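Local coordinates for beta-lactamase domain protein (PDB 5I0P), which binds two zinc ions in a metallo-beta-lactamase fold and probably acts as a metal-dependent hydrolase, at residues 32-35 and 36-39. Numbering follows the deposited sequence.
Sequences EVAP and GVRW
Val37 O is gripped by two consecutive amides of the facing strand: Val33 N donates to it at 2.9 Å, and Ala34 N adds a weak bond at 3.5 Å. The hydrogen of Glu32 CA also points at this oxygen, a third and softer approach. Two residues thus stand opposite one, which makes Val33 and Ala34 a classic beta bulge. From Ala34 the chain reverses through a type II turn to Val37, closed by Val37 N on Ala34 O at 2.7 Å; the donor lies above the carbonyl plane, 39° out of it. Gly36 takes the positive phi (75°) of the turn. Its amide is directed at Glu32 OE2 in a long, weak bond of 3.5 Å, the extended Glu32 chain, with CG anti to the backbone N (chi1 -163°), bringing OE2 to the turn. Strands 31-34 and 37-43 form this tight, bulged hairpin at the edge of one of the two sheets of the metallo-beta-lactamase alpha-beta/beta-alpha sandwich. Val33 splits its methyls between two neighbours: CG2 meets Val37 CG1 at 3.7 Å, while CG1 lies 3.6 Å from Trp39 CB and also touches CE3 of the indole obliquely. Both valines touch Leu274 of the second sheet, so this side of the hairpin packs between the two sheets. Ala34 CB and Val37 CB pack 4.1 Å apart on one face of the hairpin, whereas Glu32 and Arg38 occupy the other. Trp39 carries its ring away from the turn, and NE1 is hydrogen-bonded to Asn52 OD1; its side chain lies about 9 Å from that of the zinc ligand His277.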
loop_
_atom_site.group_PDB
_atom_site.type_symbol
_atom_site.label_atom_id
_atom_site.label_comp_id
_atom_site.label_asym_id
_atom_site.label_seq_id
_atom_site.Cartn_x
_atom_site.Cartn_y
_atom_site.Cartn_z
ATOM N N GLU A 32 -8.408 6.174 19.343
ATOM C CA GLU A 32 -7.654 7.406 19.153
ATOM C C GLU A 32 -6.171 7.124 19.347
ATOM O O GLU A 32 -5.709 6.901 20.469
ATOM C CB GLU A 32 -8.119 8.494 20.117
ATOM C CG GLU A 32 -7.647 9.875 19.673
ATOM C CD GLU A 32 -8.053 10.988 20.597
ATOM O OE1 GLU A 32 -7.801 10.856 21.812
ATOM O OE2 GLU A 32 -8.601 12.004 20.108
ATOM N N VAL A 33 -5.415 7.136 18.254
ATOM C CA VAL A 33 -3.989 6.863 18.369
ATOM C C VAL A 33 -3.197 8.137 18.619
ATOM O O VAL A 33 -2.023 8.079 19.017
ATOM C CB VAL A 33 -3.536 6.105 17.111
ATOM C CG1 VAL A 33 -4.180 4.739 17.098
ATOM C CG2 VAL A 33 -3.894 6.907 15.860
ATOM N N ALA A 34 -3.814 9.287 18.424
ATOM C CA ALA A 34 -3.188 10.586 18.592
ATOM C C ALA A 34 -4.307 11.619 18.549
ATOM O O ALA A 34 -5.382 11.330 18.005
ATOM C CB ALA A 34 -2.127 10.841 17.494
ATOM N N PRO A 35 -4.105 12.794 19.151
ATOM C CA PRO A 35 -5.194 13.783 19.224
ATOM C C PRO A 35 -5.726 14.102 17.834
ATOM O O PRO A 35 -4.974 14.459 16.923
ATOM C CB PRO A 35 -4.521 14.990 19.885
ATOM C CG PRO A 35 -3.367 14.397 20.662
ATOM C CD PRO A 35 -2.881 13.263 19.823
ATOM N N GLY A 36 -7.024 13.889 17.650
ATOM C CA GLY A 36 -7.627 14.064 16.348
ATOM C C GLY A 36 -7.353 12.969 15.330
ATOM O O GLY A 36 -7.742 13.121 14.163
ATOM N N VAL A 37 -6.717 11.862 15.712
ATOM C CA VAL A 37 -6.409 10.779 14.769
ATOM C C VAL A 37 -7.017 9.496 15.299
ATOM O O VAL A 37 -6.633 9.009 16.376
ATOM C CB VAL A 37 -4.908 10.620 14.525
ATOM C CG1 VAL A 37 -4.671 9.620 13.407
ATOM C CG2 VAL A 37 -4.332 11.940 14.146
ATOM N N ARG A 38 -7.997 8.972 14.572
ATOM C CA ARG A 38 -8.712 7.768 14.983
ATOM C C ARG A 38 -8.407 6.595 14.058
ATOM O O ARG A 38 -8.288 6.751 12.833
ATOM C CB ARG A 38 -10.201 8.032 15.028
ATOM C CG ARG A 38 -10.600 9.017 16.120
ATOM C CD ARG A 38 -12.112 8.977 16.291
ATOM N NE ARG A 38 -12.651 9.963 17.219
ATOM C CZ ARG A 38 -13.957 10.209 17.323
ATOM N NH1 ARG A 38 -14.807 9.528 16.557
ATOM N NH2 ARG A 38 -14.422 11.122 18.168
ATOM N N TRP A 39 -8.239 5.434 14.675
ATOM C CA TRP A 39 -7.852 4.186 14.020
ATOM C C TRP A 39 -9.089 3.302 13.898
ATOM O O TRP A 39 -9.774 3.042 14.889
ATOM C CB TRP A 39 -6.740 3.520 14.839
ATOM C CG TRP A 39 -6.337 2.100 14.470
ATOM C CD1 TRP A 39 -6.538 1.455 13.284
ATOM C CD2 TRP A 39 -5.664 1.161 15.323
ATOM N NE1 TRP A 39 -6.037 0.184 13.341
ATOM C CE2 TRP A 39 -5.496 -0.031 14.579
ATOM C CE3 TRP A 39 -5.198 1.211 16.650
ATOM C CZ2 TRP A 39 -4.865 -1.174 15.111
ATOM C CZ3 TRP A 39 -4.577 0.098 17.177
ATOM C CH2 TRP A 39 -4.426 -1.090 16.408
#